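Long-range contact in NEQ263 (Nanoarchaeum equitans Kin4-M, PDB 5BN3), which probably binds ATP as one of the two kinds of subunit in an unusual archaeal ATP synthase catalytic core, NeqA-NeqB: residues 68-73 against 182-187. Numbering follows the deposited sequence.
Sequences DYIGGI and IMNSAI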
loop_
_atom_site.group_PDB
_atom_site.type_symbol
_atom_site.label_atom_id
_atom_site.label_comp_id
_atom_site.label_asym_id
_atom_site.label_seq_id
_atom_site.Cartn_x
_atom_site.Cartn_y
_atom_site.Cartn_z
ATOM N N ASP B 68 -28.895 -38.419 16.087
ATOM C CA ASP B 68 -29.216 -38.961 14.770
ATOM C C ASP B 68 -28.195 -38.553 13.706
ATOM O O ASP B 68 -27.984 -39.276 12.732
ATOM C CB ASP B 68 -30.621 -38.527 14.338
ATOM C CG ASP B 68 -31.719 -39.176 15.165
ATOM O OD1 ASP B 68 -31.436 -40.171 15.864
ATOM O OD2 ASP B 68 -32.871 -38.695 15.102
ATOM N N TYR B 69 -27.568 -37.392 13.892
ATOM C CA TYR B 69 -26.574 -36.887 12.945
ATOM C C TYR B 69 -25.351 -37.793 12.869
ATOM O O TYR B 69 -24.683 -37.867 11.838
ATOM C CB TYR B 69 -26.135 -35.470 13.331
ATOM C CG TYR B 69 -27.206 -34.425 13.145
ATOM C CD1 TYR B 69 -28.097 -34.132 14.161
ATOM C CD2 TYR B 69 -27.324 -33.729 11.952
ATOM C CE1 TYR B 69 -29.073 -33.182 13.996
ATOM C CE2 TYR B 69 -28.301 -32.773 11.778
ATOM C CZ TYR B 69 -29.173 -32.504 12.804
ATOM O OH TYR B 69 -30.149 -31.553 12.639
ATOM N N ILE B 70 -25.065 -38.474 13.973
ATOM C CA ILE B 70 -23.904 -39.352 14.054
ATOM C C ILE B 70 -24.029 -40.510 13.065
ATOM O O ILE B 70 -24.993 -41.277 13.110
ATOM C CB ILE B 70 -23.712 -39.888 15.488
ATOM C CG1 ILE B 70 -23.671 -38.721 16.480
ATOM C CG2 ILE B 70 -22.444 -40.717 15.584
ATOM C CD1 ILE B 70 -23.512 -39.140 17.928
ATOM N N GLY B 71 -23.054 -40.621 12.167
ATOM C CA GLY B 71 -23.083 -41.631 11.123
ATOM C C GLY B 71 -23.575 -41.080 9.798
ATOM O O GLY B 71 -23.612 -41.793 8.793
ATOM N N GLY B 72 -23.944 -39.801 9.792
ATOM C CA GLY B 72 -24.522 -39.191 8.609
ATOM C C GLY B 72 -23.688 -38.103 7.957
ATOM O O GLY B 72 -22.724 -37.599 8.539
ATOM N N ILE B 73 -24.074 -37.752 6.731
ATOM C CA ILE B 73 -23.463 -36.666 5.972
ATOM C C ILE B 73 -24.543 -35.652 5.596
ATOM O O ILE B 73 -25.605 -36.020 5.086
ATOM C CB ILE B 73 -22.784 -37.188 4.691
ATOM C CG1 ILE B 73 -21.703 -38.213 5.049
ATOM C CG2 ILE B 73 -22.171 -36.042 3.903
ATOM C CD1 ILE B 73 -20.998 -38.804 3.846
ATOM N N ILE B 182 -16.149 -43.557 10.564
ATOM C CA ILE B 182 -17.285 -42.939 9.878
ATOM C C ILE B 182 -18.616 -43.076 10.629
ATOM O O ILE B 182 -19.457 -42.175 10.582
ATOM C CB ILE B 182 -17.420 -43.477 8.424
ATOM C CG1 ILE B 182 -18.404 -42.634 7.612
ATOM C CG2 ILE B 182 -17.822 -44.948 8.413
ATOM C CD1 ILE B 182 -17.890 -41.253 7.286
ATOM N N MET B 183 -18.801 -44.190 11.334
ATOM C CA MET B 183 -20.058 -44.436 12.037
ATOM C C MET B 183 -20.205 -43.565 13.282
ATOM O O MET B 183 -21.319 -43.311 13.745
ATOM C CB MET B 183 -20.207 -45.916 12.399
ATOM C CG MET B 183 -20.091 -46.857 11.211
ATOM S SD MET B 183 -20.854 -48.466 11.507
ATOM C CE MET B 183 -22.589 -48.017 11.543
ATOM N N ASN B 184 -19.080 -43.111 13.823
ATOM C CA ASN B 184 -19.112 -42.181 14.946
ATOM C C ASN B 184 -18.662 -40.789 14.514
ATOM O O ASN B 184 -17.890 -40.121 15.206
ATOM C CB ASN B 184 -18.260 -42.695 16.110
ATOM C CG ASN B 184 -18.626 -42.046 17.433
ATOM O OD1 ASN B 184 -19.645 -41.359 17.542
ATOM N ND2 ASN B 184 -17.800 -42.268 18.449
ATOM N N SER B 185 -19.159 -40.361 13.358
ATOM C CA SER B 185 -18.849 -39.040 12.831
ATOM C C SER B 185 -20.085 -38.381 12.233
ATOM O O SER B 185 -20.981 -39.060 11.730
ATOM C CB SER B 185 -17.749 -39.131 11.774
ATOM O OG SER B 185 -16.564 -39.674 12.326
ATOM N N ALA B 186 -20.132 -37.056 12.309
ATOM C CA ALA B 186 -21.154 -36.276 11.623
ATOM C C ALA B 186 -20.440 -35.307 10.696
ATOM O O ALA B 186 -19.564 -34.559 11.133
ATOM C CB ALA B 186 -22.021 -35.529 12.615
ATOM N N ILE B 187 -20.803 -35.324 9.418
ATOM C CA ILE B 187 -20.101 -34.525 8.420
ATOM C C ILE B 187 -21.010 -33.477 7.779
ATOM O O ILE B 187 -22.099 -33.795 7.293
ATOM C CB ILE B 187 -19.469 -35.429 7.340
ATOM C CG1 ILE B 187 -18.455 -36.379 7.988
ATOM C CG2 ILE B 187 -18.792 -34.600 6.266
ATOM C CD1 ILE B 187 -17.869 -37.404 7.040
HETATM O O HOH W 1 -20.808 -39.633 8.800
#
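Ile70 and Asn184 lie side by side and point the same way, and the touching branch of Ile70 is CG2, 3.5 Å from Asn184 OD1. That methyl stands anti to the backbone N of Ile70 while CG1 (chi1 -53°) sits anti to the carbonyl carbon, which brings CG2 also to 3.4 Å from Met183 O. Asn184 OD1 has its polar partner elsewhere, in Thr156 OG1 on strand 156-162.

Farther along, Ala186 CB packs against the chain at Tyr69, 3.6 Å from Tyr69 O and 4.2 Å from Tyr69 CB; the ring extends beyond this contact, where its OH is hydrogen-bonded to Ala64 O. Ile73 and Ile187 put their side chains on one face of the sheet, meeting alongside with Ile73 CG1 at 4.2 Å from Ile187 CB, and both touch Ile173 of helix 166-178.

The backbone sets this register. A type II turn from Tyr69 to Gly72, closed by the hydrogen bond from Gly72 N to Tyr69 O, has Gly71 as its third residue with a positive phi of 99°, a position where such turns commonly place glycine. Gly71 N donates to Ser185 O at 2.6 Å (N-H...O angle 160°). Ile187 N in turn donates to Gly72 O at 3.1 Å. A water lies within hydrogen-bonding distance of both acceptors, 2.8 Å from Gly72 O, and bridges it to Ser185 O. Beyond them Ile73 CA makes a CH...O contact with Ile187 O.

The Ile73-Ile187 bridge is parallel, and strand 185-190 pairs on its other side with strand 156-162. The contact is thus a turn leading into strand 73-75, which adds a parallel strand to the mixed sheet of the P-loop NTPase-type nucleotide-binding domain of the ATPase alpha/beta family.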